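Local coordinates for protein sulfite dehydrogenase (Paracoccus pantotrophus, PDB 2XTS) that oxidises protein-bound sulfane sulfur in the bacterial Sox system, using a molybdenum cofactor and probably passing electrons to heme c of its cytochrome partner, at residues N179-P184 with R240-K245; P216-N221 with W258-D263. All blocks are in the same frame, centred on the assembly; numbering follows the deposited sequence. Where two conformers were deposited one is given.

Contact 1: residues N179-P184 with R240-K245. With MTE (phosphonic acidmono-(2-amino-5,6-dimercapto-4-oxo-3,7,8a,9,10,10a-hexahydro-4H-8-oxa-1,3,9,10-tetraaza-anthracen-7-ylmethyl)ester), chain E; HEC (heme c), chain K.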
ATOM      1  N   ASN A 179     -19.215 -15.118 -12.157  1.00  6.70           N
ATOM      2  CA  ASN A 179     -19.506 -13.733 -11.814  1.00  6.77           C
ATOM      3  C   ASN A 179     -19.762 -12.866 -13.034  1.00  6.40           C
ATOM      4  O   ASN A 179     -19.392 -11.702 -13.085  1.00  7.79           O
ATOM      5  CB  ASN A 179     -18.372 -13.135 -10.989  1.00  6.81           C
ATOM      6  CG  ASN A 179     -18.835 -11.989 -10.093  1.00  7.54           C
ATOM      7  OD1 ASN A 179     -18.613 -10.797 -10.374  1.00 10.41           O
ATOM      8  ND2 ASN A 179     -19.516 -12.350  -9.030  1.00  7.20           N
ATOM      9  N   GLY A 180     -20.439 -13.417 -14.031  1.00  6.03           N
ATOM     10  CA  GLY A 180     -20.636 -12.666 -15.258  1.00  7.11           C
ATOM     11  C   GLY A 180     -21.501 -11.453 -15.011  1.00  6.73           C
ATOM     12  O   GLY A 180     -22.520 -11.544 -14.347  1.00  7.39           O
ATOM     13  N   ARG A 181     -21.084 -10.315 -15.569  1.00  6.94           N
ATOM     14  CA  ARG A 181     -21.802  -9.064 -15.458  1.00  6.39           C
ATOM     15  C   ARG A 181     -21.773  -8.315 -16.782  1.00  6.61           C
ATOM     16  O   ARG A 181     -20.763  -8.322 -17.489  1.00  7.47           O
ATOM     17  CB  ARG A 181     -21.224  -8.160 -14.343  1.00  7.20           C
ATOM     18  CG  ARG A 181     -21.524  -8.613 -12.925  1.00  7.72           C
ATOM     19  CD  ARG A 181     -23.004  -8.641 -12.618  1.00  6.61           C
ATOM     20  NE  ARG A 181     -23.674  -7.368 -12.746  1.00  6.24           N
ATOM     21  CZ  ARG A 181     -23.878  -6.473 -11.789  1.00  7.05           C
ATOM     22  NH1 ARG A 181     -23.443  -6.653 -10.561  1.00  7.36           N
ATOM     23  NH2 ARG A 181     -24.553  -5.378 -12.062  1.00  8.36           N
ATOM     24  N   SER A 182     -22.869  -7.604 -17.057  1.00  7.08           N
ATOM     25  CA  SER A 182     -23.035  -6.799 -18.258  1.00  7.75           C
ATOM     26  C   SER A 182     -22.755  -5.322 -18.009  1.00  7.49           C
ATOM     27  O   SER A 182     -23.209  -4.741 -17.018  1.00  8.43           O
ATOM     28  CB  SER A 182     -24.458  -6.927 -18.745  1.00  8.51           C
ATOM     29  OG  SER A 182     -24.805  -8.274 -18.984  1.00  9.06           O
ATOM     30  N   PHE A 183     -22.021  -4.695 -18.935  1.00  7.33           N
ATOM     31  CA  PHE A 183     -21.651  -3.282 -18.842  1.00  7.47           C
ATOM     32  C   PHE A 183     -22.097  -2.553 -20.107  1.00  7.93           C
ATOM     33  O   PHE A 183     -21.867  -3.047 -21.206  1.00  8.06           O
ATOM     34  CB  PHE A 183     -20.124  -3.146 -18.828  1.00  7.40           C
ATOM     35  CG  PHE A 183     -19.427  -3.727 -17.649  1.00  8.53           C
ATOM     36  CD1 PHE A 183     -19.275  -5.078 -17.515  1.00  8.50           C
ATOM     37  CD2 PHE A 183     -18.850  -2.904 -16.702  1.00  9.73           C
ATOM     38  CE1 PHE A 183     -18.591  -5.595 -16.418  1.00  7.98           C
ATOM     39  CE2 PHE A 183     -18.137  -3.421 -15.633  1.00 11.40           C
ATOM     40  CZ  PHE A 183     -18.035  -4.766 -15.477  1.00 10.42           C
ATOM     41  N   PRO A 184     -22.644  -1.341 -19.974  1.00  8.34           N
ATOM     42  CA  PRO A 184     -22.843  -0.543 -21.180  1.00  8.56           C
ATOM     43  C   PRO A 184     -21.510  -0.103 -21.769  1.00  8.64           C
ATOM     44  O   PRO A 184     -20.587   0.237 -21.036  1.00  8.48           O
ATOM     45  CB  PRO A 184     -23.631   0.662 -20.672  1.00 10.10           C
ATOM     46  CG  PRO A 184     -23.245   0.797 -19.277  1.00 10.92           C
ATOM     47  CD  PRO A 184     -22.946  -0.562 -18.759  1.00  8.62           C
ATOM     48  N   ARG A 240     -27.151 -14.159 -13.675  1.00  6.94           N
ATOM     49  CA  ARG A 240     -27.599 -14.381 -12.293  1.00  6.89           C
ATOM     50  C   ARG A 240     -27.227 -13.219 -11.373  1.00  6.81           C
ATOM     51  O   ARG A 240     -28.030 -12.803 -10.524  1.00  7.16           O
ATOM     52  CB  ARG A 240     -27.050 -15.723 -11.794  1.00  7.22           C
ATOM     53  CG  ARG A 240     -27.570 -16.199 -10.445  1.00  6.66           C
ATOM     54  CD  ARG A 240     -26.747 -15.769  -9.265  1.00  8.07           C
ATOM     55  NE  ARG A 240     -27.263 -16.388  -8.067  1.00  7.62           N
ATOM     56  CZ  ARG A 240     -26.588 -16.552  -6.933  1.00  7.99           C
ATOM     57  NH1 ARG A 240     -25.347 -16.115  -6.810  1.00  8.76           N
ATOM     58  NH2 ARG A 240     -27.164 -17.155  -5.916  1.00  8.50           N
ATOM     59  N   GLU A 241     -26.009 -12.721 -11.553  1.00  6.61           N
ATOM     60  CA  GLU A 241     -25.510 -11.644 -10.715  1.00  7.36           C
ATOM     61  C   GLU A 241     -26.016 -10.249 -11.074  1.00  7.42           C
ATOM     62  O   GLU A 241     -25.520  -9.255 -10.554  1.00  7.36           O
ATOM     63  CB  GLU A 241     -23.982 -11.668 -10.591  1.00  7.62           C
ATOM     64  CG  GLU A 241     -23.440 -12.987  -9.975  1.00  8.13           C
ATOM     65  CD  GLU A 241     -23.961 -13.373  -8.587  1.00 11.19           C
ATOM     66  OE1 GLU A 241     -24.581 -12.557  -7.907  1.00 13.76           O
ATOM     67  OE2 GLU A 241     -23.747 -14.536  -8.171  1.00 11.61           O
ATOM     68  N   GLU A 242     -27.019 -10.175 -11.945  1.00  7.56           N
ATOM     69  CA  GLU A 242     -27.690  -8.916 -12.188  1.00  7.08           C
ATOM     70  C   GLU A 242     -29.188  -9.068 -12.315  1.00  7.10           C
ATOM     71  O   GLU A 242     -29.866  -8.127 -12.695  1.00  7.68           O
ATOM     72  CB  GLU A 242     -27.060  -8.177 -13.365  1.00  7.32           C
ATOM     73  CG  GLU A 242     -27.181  -8.893 -14.683  1.00  7.82           C
ATOM     74  CD  GLU A 242     -26.106  -8.536 -15.718  1.00  6.50           C
ATOM     75  OE1 GLU A 242     -25.156  -7.782 -15.388  1.00  8.02           O
ATOM     76  OE2 GLU A 242     -26.222  -9.069 -16.856  1.00  9.34           O
ATOM     77  N   THR A 243     -29.706 -10.220 -11.876  1.00  6.94           N
ATOM     78  CA  THR A 243     -31.141 -10.515 -11.880  1.00  6.63           C
ATOM     79  C   THR A 243     -31.539 -11.015 -10.489  1.00  6.55           C
ATOM     80  O   THR A 243     -32.167 -10.302  -9.700  1.00  7.31           O
ATOM     81  CB  THR A 243     -31.526 -11.547 -12.985  1.00  7.27           C
ATOM     82  OG1 THR A 243     -30.703 -12.726 -12.865  1.00  8.14           O
ATOM     83  CG2 THR A 243     -31.345 -10.954 -14.382  1.00  8.19           C
ATOM     84  N   SER A 244     -31.149 -12.234 -10.167  1.00  7.29           N
ATOM     85  CA  SER A 244     -31.357 -12.765  -8.839  1.00  6.52           C
ATOM     86  C   SER A 244     -30.690 -11.890  -7.782  1.00  6.97           C
ATOM     87  O   SER A 244     -31.279 -11.597  -6.749  1.00  7.25           O
ATOM     88  CB  SER A 244     -30.802 -14.185  -8.749  1.00  7.34           C
ATOM     89  OG  SER A 244     -30.985 -14.706  -7.446  1.00  8.24           O
ATOM     90  N   LYS A 245     -29.444 -11.517  -8.052  1.00  7.27           N
ATOM     91  CA  LYS A 245     -28.621 -10.740  -7.137  1.00  7.13           C
ATOM     92  C   LYS A 245     -28.312  -9.389  -7.761  1.00  6.43           C
ATOM     93  O   LYS A 245     -28.483  -9.183  -8.967  1.00  7.11           O
ATOM     94  CB  LYS A 245     -27.359 -11.523  -6.823  1.00  8.03           C
ATOM     95  CG  LYS A 245     -27.655 -12.920  -6.272  1.00  9.02           C
ATOM     96  CD  LYS A 245     -28.390 -12.906  -4.926  1.00 10.67           C
ATOM     97  CE  LYS A 245     -28.516 -14.311  -4.392  1.00 12.56           C
ATOM     98  NZ  LYS A 245     -29.071 -14.336  -3.034  1.00 17.58           N
TER
HETATM   99  N1  MTE E 500     -15.095 -11.954  -9.537  1.00  1.84           N
HETATM  100  C2  MTE E 500     -15.217 -13.270  -9.667  1.00  1.98           C
HETATM  101  N2  MTE E 500     -14.665 -13.869 -10.744  1.00  2.25           N
HETATM  102  N3  MTE E 500     -15.851 -14.025  -8.750  1.00  1.71           N
HETATM  103  C4  MTE E 500     -16.427 -13.493  -7.634  1.00  1.99           C
HETATM  104  O4  MTE E 500     -16.986 -14.263  -6.825  1.00  2.29           O
HETATM  105  N5  MTE E 500     -16.969 -11.374  -6.403  1.00  2.13           N
HETATM  106  C6  MTE E 500     -17.271  -9.999  -6.728  1.00  2.15           C
HETATM  107  C7  MTE E 500     -16.117  -9.219  -7.336  1.00  0.97           C
HETATM  108  N8  MTE E 500     -15.536  -9.960  -8.425  1.00  0.67           N
HETATM  109  C9  MTE E 500     -16.361 -12.059  -7.440  1.00  1.89           C
HETATM  110  C10 MTE E 500     -15.659 -11.296  -8.479  1.00  2.16           C
HETATM  111  C1' MTE E 500     -17.822  -9.216  -5.550  1.00  1.65           C
HETATM  112  S1' MTE E 500     -19.472  -9.505  -5.043  1.00  2.47           S
HETATM  113  C2' MTE E 500     -17.101  -8.247  -4.937  1.00  1.29           C
HETATM  114  S2' MTE E 500     -17.777  -7.231  -3.725  1.00  2.44           S
HETATM  115  C3' MTE E 500     -15.665  -8.019  -5.355  1.00  1.67           C
HETATM  116  O3' MTE E 500     -15.166  -8.966  -6.315  1.00  1.77           O
HETATM  117  C4' MTE E 500     -14.750  -8.128  -4.150  1.00  2.01           C
HETATM  118  O4' MTE E 500     -13.403  -7.827  -4.540  1.00  2.04           O
HETATM  119  P   MTE E 500     -12.258  -8.300  -3.521  1.00  2.05           P
HETATM  120  O1P MTE E 500     -12.645  -7.486  -2.250  1.00  2.28           O
HETATM  121  O2P MTE E 500     -12.373  -9.764  -3.246  1.00  2.22           O
HETATM  122  O3P MTE E 500     -10.982  -7.818  -4.121  1.00  2.34           O
HETATM  123 FE   HEC K 500     -27.020 -24.781  -6.396  1.00  2.28          FE
HETATM  124  CHA HEC K 500     -27.278 -21.409  -6.086  1.00  1.88           C
HETATM  125  CHB HEC K 500     -29.187 -24.691  -9.024  1.00  2.18           C
HETATM  126  CHC HEC K 500     -26.487 -28.054  -6.908  1.00  2.16           C
HETATM  127  CHD HEC K 500     -25.408 -24.970  -3.441  1.00  2.26           C
HETATM  128  NA  HEC K 500     -28.034 -23.337  -7.366  1.00  2.17           N
HETATM  129  C1A HEC K 500     -28.046 -22.002  -7.036  1.00  2.09           C
HETATM  130  C2A HEC K 500     -28.983 -21.304  -7.886  1.00  2.38           C
HETATM  131  C3A HEC K 500     -29.512 -22.227  -8.702  1.00  2.29           C
HETATM  132  C4A HEC K 500     -28.920 -23.507  -8.385  1.00  2.33           C
HETATM  133  CMA HEC K 500     -30.560 -22.034  -9.820  1.00  2.58           C
HETATM  134  CAA HEC K 500     -29.284 -19.784  -7.817  1.00  2.68           C
HETATM  135  CBA HEC K 500     -30.285 -19.466  -6.706  1.00  2.83           C
HETATM  136  CGA HEC K 500     -30.675 -18.017  -6.669  1.00  3.00           C
HETATM  137  O1A HEC K 500     -29.857 -17.150  -6.985  1.00  2.80           O
HETATM  138  O2A HEC K 500     -31.866 -17.799  -6.347  1.00  3.46           O
HETATM  139  NB  HEC K 500     -27.654 -26.099  -7.721  1.00  2.19           N
HETATM  140  C1B HEC K 500     -28.546 -25.885  -8.767  1.00  2.50           C
HETATM  141  C2B HEC K 500     -28.573 -27.063  -9.608  1.00  2.40           C
HETATM  142  C3B HEC K 500     -27.847 -28.015  -9.003  1.00  2.47           C
HETATM  143  C4B HEC K 500     -27.243 -27.417  -7.838  1.00  1.93           C
HETATM  144  CMB HEC K 500     -29.517 -27.199 -10.819  1.00  2.83           C
HETATM  145  CAB HEC K 500     -27.559 -29.428  -9.486  1.00  2.74           C
HETATM  146  CBB HEC K 500     -27.025 -29.390 -10.946  1.00  3.15           C
HETATM  147  NC  HEC K 500     -26.104 -26.243  -5.341  1.00  2.16           N
HETATM  148  C1C HEC K 500     -26.033 -27.550  -5.716  1.00  2.30           C
HETATM  149  C2C HEC K 500     -25.347 -28.291  -4.688  1.00  2.57           C
HETATM  150  C3C HEC K 500     -25.036 -27.423  -3.716  1.00  2.86           C
HETATM  151  C4C HEC K 500     -25.559 -26.140  -4.102  1.00  2.14           C
HETATM  152  CMC HEC K 500     -25.027 -29.800  -4.759  1.00  3.07           C
HETATM  153  CAC HEC K 500     -24.374 -27.614  -2.352  1.00  3.56           C
HETATM  154  CBC HEC K 500     -23.149 -28.444  -2.216  1.00  3.09           C
HETATM  155  ND  HEC K 500     -26.441 -23.427  -5.029  1.00  2.18           N
HETATM  156  C1D HEC K 500     -25.666 -23.714  -3.922  1.00  2.04           C
HETATM  157  C2D HEC K 500     -25.233 -22.499  -3.282  1.00  2.35           C
HETATM  158  C3D HEC K 500     -25.783 -21.411  -4.114  1.00  2.30           C
HETATM  159  C4D HEC K 500     -26.530 -22.048  -5.153  1.00  2.26           C
HETATM  160  CMD HEC K 500     -24.319 -22.298  -2.081  1.00  2.92           C
HETATM  161  CAD HEC K 500     -25.570 -19.928  -3.865  1.00  2.54           C
HETATM  162  CBD HEC K 500     -24.312 -19.476  -4.603  1.00  2.57           C
HETATM  163  CGD HEC K 500     -24.049 -18.003  -4.473  1.00  2.69           C
HETATM  164  O1D HEC K 500     -24.931 -17.248  -3.989  1.00  3.33           O
HETATM  165  O2D HEC K 500     -22.983 -17.572  -4.956  1.00  3.05           O
HETATM  166  O   HOH W   1     -23.797 -13.828 -13.266  1.00  9.88           O
HETATM  167  O   HOH W   2     -25.015  -5.081 -14.984  1.00  9.04           O
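E242 reaches R181 and S182 with its carboxylate, tying the outermost strand 181-184 of the molybdopterin-binding domain's mixed sheet to the heme-binding loop 240-245. The two oxygens grip S182 through their syn lone pairs. OE1 takes the backbone N of S182 in a nearly straight bond (2.8 Å, 171°), and OE2 takes S182 OG at 2.7 Å. OE1 also receives R181 NE at 3.1 Å, a salt bridge on its anti side, out of the carboxylate plane. The guanidinium and carboxylate planes are almost perpendicular. Two successive turns in the R181 chain (chi2 -62°, chi3 -60°) bring one guanidinium face under E241 O, which sits toward its rim. Its NH1 turns to E219 and N221. A glutamine here would probably leave R181 with E219 as its carboxylate partner and turn an NH2 toward donors that now meet an oxygen. Further out, a water links G180 O to E241 N, and N179 packs against the pterin. E242 OE2 is also held by S239 N. R240 NH1 forms a salt bridge with E241 OE2. R240 NE and NH2 bond O1A of one heme propionate, and NH2 also bonds O1D of the other. S244 OG lies 2.7 Å from heme O1A.

Contact 2: residues P216-N221 with W258-D263. With CO (cobalt (II) ion), chain G; MTE (phosphonic acidmono-(2-amino-5,6-dimercapto-4-oxo-3,7,8a,9,10,10a-hexahydro-4H-8-oxa-1,3,9,10-tetraaza-anthracen-7-ylmethyl)ester), chain E; 2MO (molybdenum (IV)oxide), chain F.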
ATOM      1  N   PRO A 216     -14.330   2.075 -11.812  1.00  6.67           N
ATOM      2  CA  PRO A 216     -14.370   3.151 -10.837  1.00  6.78           C
ATOM      3  C   PRO A 216     -15.783   3.643 -10.508  1.00  6.84           C
ATOM      4  O   PRO A 216     -16.589   3.944 -11.387  1.00  7.36           O
ATOM      5  CB  PRO A 216     -13.525   4.226 -11.476  1.00  7.85           C
ATOM      6  CG  PRO A 216     -12.522   3.443 -12.241  1.00  8.05           C
ATOM      7  CD  PRO A 216     -13.312   2.342 -12.839  1.00  7.81           C
ATOM      8  N   GLY A 217     -16.073   3.655  -9.220  1.00  7.09           N
ATOM      9  CA  GLY A 217     -17.328   4.162  -8.718  1.00  7.17           C
ATOM     10  C   GLY A 217     -18.485   3.185  -8.722  1.00  6.21           C
ATOM     11  O   GLY A 217     -19.554   3.515  -8.212  1.00  7.36           O
ATOM     12  N   TRP A 218     -18.301   2.015  -9.325  1.00  6.27           N
ATOM     13  CA  TRP A 218     -19.375   1.048  -9.519  1.00  6.66           C
ATOM     14  C   TRP A 218     -19.251  -0.110  -8.521  1.00  6.36           C
ATOM     15  O   TRP A 218     -18.162  -0.404  -7.998  1.00  6.97           O
ATOM     16  CB  TRP A 218     -19.388   0.547 -10.962  1.00  6.79           C
ATOM     17  CG  TRP A 218     -19.953   1.521 -11.950  1.00  6.95           C
ATOM     18  CD1 TRP A 218     -20.077   2.869 -11.778  1.00  7.74           C
ATOM     19  CD2 TRP A 218     -20.527   1.226 -13.233  1.00  6.90           C
ATOM     20  NE1 TRP A 218     -20.685   3.424 -12.876  1.00  8.00           N
ATOM     21  CE2 TRP A 218     -20.965   2.440 -13.781  1.00  7.69           C
ATOM     22  CE3 TRP A 218     -20.726   0.053 -13.957  1.00  8.18           C
ATOM     23  CZ2 TRP A 218     -21.613   2.500 -15.011  1.00  8.27           C
ATOM     24  CZ3 TRP A 218     -21.371   0.110 -15.165  1.00  9.00           C
ATOM     25  CH2 TRP A 218     -21.798   1.321 -15.690  1.00  8.64           C
ATOM     26  N   GLU A 219     -20.387  -0.726  -8.212  1.00  6.07           N
ATOM     27  CA  GLU A 219     -20.489  -1.739  -7.192  1.00  5.76           C
ATOM     28  C   GLU A 219     -19.478  -2.838  -7.385  1.00  5.41           C
ATOM     29  O   GLU A 219     -19.188  -3.276  -8.498  1.00  6.17           O
ATOM     30  CB  GLU A 219     -21.940  -2.269  -7.140  1.00  5.71           C
ATOM     31  CG  GLU A 219     -22.360  -3.113  -8.341  1.00  6.30           C
ATOM     32  CD  GLU A 219     -23.860  -3.388  -8.431  1.00  6.99           C
ATOM     33  OE1 GLU A 219     -24.614  -2.929  -7.544  1.00  6.69           O
ATOM     34  OE2 GLU A 219     -24.278  -4.053  -9.415  1.00  7.47           O
ATOM     35  N   GLY A 220     -18.961  -3.315  -6.257  1.00  5.96           N
ATOM     36  CA  GLY A 220     -17.840  -4.254  -6.276  1.00  6.26           C
ATOM     37  C   GLY A 220     -18.096  -5.505  -7.093  1.00  5.72           C
ATOM     38  O   GLY A 220     -17.172  -6.089  -7.645  1.00  6.12           O
ATOM     39  N   ASN A 221     -19.339  -5.986  -7.131  1.00  5.73           N
ATOM     40  CA  ASN A 221     -19.609  -7.182  -7.913  1.00  5.51           C
ATOM     41  C   ASN A 221     -19.143  -7.074  -9.358  1.00  6.02           C
ATOM     42  O   ASN A 221     -18.805  -8.091  -9.975  1.00  6.97           O
ATOM     43  CB  ASN A 221     -21.094  -7.562  -7.846  1.00  5.81           C
ATOM     44  CG  ASN A 221     -21.379  -8.877  -8.546  1.00  6.21           C
ATOM     45  OD1 ASN A 221     -21.931  -8.888  -9.655  1.00  7.15           O
ATOM     46  ND2 ASN A 221     -20.907  -9.979  -7.975  1.00  7.82           N
ATOM     47  N   TRP A 258     -29.568  -2.893 -12.430  1.00  7.01           N
ATOM     48  CA  TRP A 258     -28.502  -2.119 -13.034  1.00  7.11           C
ATOM     49  C   TRP A 258     -28.252  -0.891 -12.158  1.00  6.91           C
ATOM     50  O   TRP A 258     -28.024   0.195 -12.663  1.00  7.67           O
ATOM     51  CB  TRP A 258     -28.840  -1.720 -14.466  1.00  7.29           C
ATOM     52  CG  TRP A 258     -29.116  -2.835 -15.418  1.00  7.26           C
ATOM     53  CD1 TRP A 258     -28.935  -4.186 -15.238  1.00  9.88           C
ATOM     54  CD2 TRP A 258     -29.692  -2.673 -16.702  1.00  9.40           C
ATOM     55  NE1 TRP A 258     -29.350  -4.862 -16.373  1.00 11.28           N
ATOM     56  CE2 TRP A 258     -29.817  -3.950 -17.282  1.00 10.60           C
ATOM     57  CE3 TRP A 258     -30.098  -1.552 -17.437  1.00 10.11           C
ATOM     58  CZ2 TRP A 258     -30.362  -4.130 -18.566  1.00 12.11           C
ATOM     59  CZ3 TRP A 258     -30.624  -1.735 -18.711  1.00 12.13           C
ATOM     60  CH2 TRP A 258     -30.749  -3.010 -19.254  1.00 12.34           C
ATOM     61  N   THR A 259     -28.253  -1.061 -10.818  1.00  6.39           N
ATOM     62  CA  THR A 259     -27.862   0.008  -9.909  1.00  6.64           C
ATOM     63  C   THR A 259     -26.361  -0.116  -9.795  1.00  5.91           C
ATOM     64  O   THR A 259     -25.811  -0.750  -8.900  1.00  7.52           O
ATOM     65  CB  THR A 259     -28.597  -0.083  -8.558  1.00  6.53           C
ATOM     66  OG1 THR A 259     -28.505  -1.434  -8.048  1.00  7.28           O
ATOM     67  CG2 THR A 259     -30.062   0.267  -8.775  1.00  8.24           C
ATOM     68  N   TRP A 260     -25.687   0.475 -10.761  1.00  6.57           N
ATOM     69  CA  TRP A 260     -24.258   0.302 -10.885  1.00  7.09           C
ATOM     70  C   TRP A 260     -23.477   1.207  -9.939  1.00  6.73           C
ATOM     71  O   TRP A 260     -22.528   0.765  -9.287  1.00  7.82           O
ATOM     72  CB  TRP A 260     -23.830   0.551 -12.330  1.00  6.98           C
ATOM     73  CG  TRP A 260     -24.455  -0.393 -13.309  1.00  7.78           C
ATOM     74  CD1 TRP A 260     -24.595  -1.731 -13.178  1.00  9.85           C
ATOM     75  CD2 TRP A 260     -24.987  -0.060 -14.601  1.00  8.08           C
ATOM     76  NE1 TRP A 260     -25.211  -2.261 -14.292  1.00 10.52           N
ATOM     77  CE2 TRP A 260     -25.453  -1.254 -15.186  1.00  9.57           C
ATOM     78  CE3 TRP A 260     -25.153   1.138 -15.295  1.00 10.30           C
ATOM     79  CZ2 TRP A 260     -26.049  -1.284 -16.452  1.00 11.12           C
ATOM     80  CZ3 TRP A 260     -25.759   1.100 -16.551  1.00 11.03           C
ATOM     81  CH2 TRP A 260     -26.191  -0.097 -17.113  1.00 11.77           C
ATOM     82  N   VAL A 261     -23.817   2.487  -9.875  1.00  7.39           N
ATOM     83  CA  VAL A 261     -22.991   3.431  -9.119  0.50  7.91           C
ATOM     84  C   VAL A 261     -23.230   3.330  -7.618  1.00  7.20           C
ATOM     85  O   VAL A 261     -24.342   3.061  -7.144  1.00  7.88           O
ATOM     86  CB  VAL A 261     -23.082   4.920  -9.594  0.50  8.68           C
ATOM     87  CG1 VAL A 261     -21.809   5.692  -9.216  0.50  9.54           C
ATOM     88  CG2 VAL A 261     -23.240   5.040 -11.069  0.50  9.83           C
ATOM     89  N   MET A 262     -22.140   3.516  -6.881  1.00  7.08           N
ATOM     90  CA  MET A 262     -22.157   3.601  -5.431  1.00  7.30           C
ATOM     91  C   MET A 262     -22.240   5.086  -5.042  1.00  7.68           C
ATOM     92  O   MET A 262     -21.401   5.893  -5.430  1.00  8.89           O
ATOM     93  CB  MET A 262     -20.909   2.934  -4.849  1.00  7.45           C
ATOM     94  CG  MET A 262     -20.737   1.479  -5.230  1.00  7.74           C
ATOM     95  SD  MET A 262     -22.128   0.439  -4.708  1.00  8.63           S
ATOM     96  CE  MET A 262     -21.812   0.290  -2.950  1.00  9.64           C
ATOM     97  N   ASP A 263     -23.235   5.447  -4.245  1.00  7.42           N
ATOM     98  CA  ASP A 263     -23.462   6.847  -3.903  1.00  7.17           C
ATOM     99  C   ASP A 263     -22.579   7.327  -2.733  1.00  7.24           C
ATOM    100  O   ASP A 263     -21.998   6.528  -1.985  1.00  8.26           O
ATOM    101  CB  ASP A 263     -24.943   7.058  -3.568  1.00  7.37           C
ATOM    102  CG  ASP A 263     -25.867   6.848  -4.759  1.00  8.73           C
ATOM    103  OD1 ASP A 263     -25.476   7.141  -5.907  1.00  9.37           O
ATOM    104  OD2 ASP A 263     -27.006   6.403  -4.522  1.00  8.45           O
TER
HETATM  105 CO    CO G1431     -26.565  -2.227  -7.605  0.75  2.59          CO
HETATM  106  N1  MTE E 500     -15.095 -11.954  -9.537  1.00  1.84           N
HETATM  107  C2  MTE E 500     -15.217 -13.270  -9.667  1.00  1.98           C
HETATM  108  N2  MTE E 500     -14.665 -13.869 -10.744  1.00  2.25           N
HETATM  109  N3  MTE E 500     -15.851 -14.025  -8.750  1.00  1.71           N
HETATM  110  C4  MTE E 500     -16.427 -13.493  -7.634  1.00  1.99           C
HETATM  111  O4  MTE E 500     -16.986 -14.263  -6.825  1.00  2.29           O
HETATM  112  N5  MTE E 500     -16.969 -11.374  -6.403  1.00  2.13           N
HETATM  113  C6  MTE E 500     -17.271  -9.999  -6.728  1.00  2.15           C
HETATM  114  C7  MTE E 500     -16.117  -9.219  -7.336  1.00  0.97           C
HETATM  115  N8  MTE E 500     -15.536  -9.960  -8.425  1.00  0.67           N
HETATM  116  C9  MTE E 500     -16.361 -12.059  -7.440  1.00  1.89           C
HETATM  117  C10 MTE E 500     -15.659 -11.296  -8.479  1.00  2.16           C
HETATM  118  C1' MTE E 500     -17.822  -9.216  -5.550  1.00  1.65           C
HETATM  119  S1' MTE E 500     -19.472  -9.505  -5.043  1.00  2.47           S
HETATM  120  C2' MTE E 500     -17.101  -8.247  -4.937  1.00  1.29           C
HETATM  121  S2' MTE E 500     -17.777  -7.231  -3.725  1.00  2.44           S
HETATM  122  C3' MTE E 500     -15.665  -8.019  -5.355  1.00  1.67           C
HETATM  123  O3' MTE E 500     -15.166  -8.966  -6.315  1.00  1.77           O
HETATM  124  C4' MTE E 500     -14.750  -8.128  -4.150  1.00  2.01           C
HETATM  125  O4' MTE E 500     -13.403  -7.827  -4.540  1.00  2.04           O
HETATM  126  P   MTE E 500     -12.258  -8.300  -3.521  1.00  2.05           P
HETATM  127  O1P MTE E 500     -12.645  -7.486  -2.250  1.00  2.28           O
HETATM  128  O2P MTE E 500     -12.373  -9.764  -3.246  1.00  2.22           O
HETATM  129  O3P MTE E 500     -10.982  -7.818  -4.121  1.00  2.34           O
HETATM  130 MO   2MO F 501     -20.112  -7.678  -3.677  1.00  2.84          MO
HETATM  131  OT1 2MO F 501     -20.911  -6.437  -4.696  1.00  3.00           O
HETATM  132  OT2 2MO F 501     -21.359  -9.026  -2.995  1.00  3.23           O
HETATM  133  O   HOH W   3     -26.874  -3.465  -9.341  1.00  8.09           O
HETATM  134  O   HOH W   4     -27.527  -3.660  -6.371  1.00  7.98           O
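The indoles of W218 and W260 run alongside each other in the same direction and overlap in an offset stack. They join a loop of the molybdopterin-binding domain to the E-set (immunoglobulin-like) dimerisation domain. The six-membered ring of W218 and the five-membered ring of W260 have centroids 4.5 Å apart, with planes at 15°. The closest atoms are W218 CH2 and W260 CE3, at 3.4 Å. W260 CB also sits over the centre of the W218 six-membered ring, a CH-pi contact. The other face of W260 lies under W258 O, the carbonyl two residues earlier, toward the rim.

The stack rests on a single beta bridge between W218 and V261. M262 N bonds to G217 O at 2.9 Å and E219 N to W260 O at 2.8 Å, both close to linear at the carbonyl. M262 folds back (chi2 -59°), and its SD rests 3.6 Å from E219 CB. G220 and N221, which begin a 3-10 segment, line the molybdenum cofactor pocket.

E219 places CG between its backbone N and carbonyl carbon (chi1 70°), then runs extended to the cobalt ion. T259 meets the same ion through both O and OG1, and OG1 is also hydrogen-bonded to D248. H369 and two waters complete the six donor atoms. E219 OE2 does not bind the metal. It accepts from a metal-bound water and pairs with R181, which probably keeps the carboxylate from turning. OE1 is the ligating oxygen, 2.1 Å from the cobalt.

How the contacts relate
The segments alternate along the chain: 179-184, 216-221, 240-245, 258-263. The two contacts therefore cross along the chain; their centres are about 12 Å apart. Contact 1 lies at the edge strand of the mixed sheet in the molybdopterin-binding domain. Contact 2 lies between that domain and the dimerisation domain. They meet directly through R181 NH1, which is hydrogen-bonded to N221 OD1 (2.8 Å) and forms a salt bridge with E219 OE2 (3.0 Å). Both also touch the molybdopterin, N179 from one and G220 and N221 from the other. Contact 1 continues to the heme, and contact 2 to the cobalt ion. One connected framework thus borders cofactor, heme and domain junction, and both contacts reach the cytochrome chain.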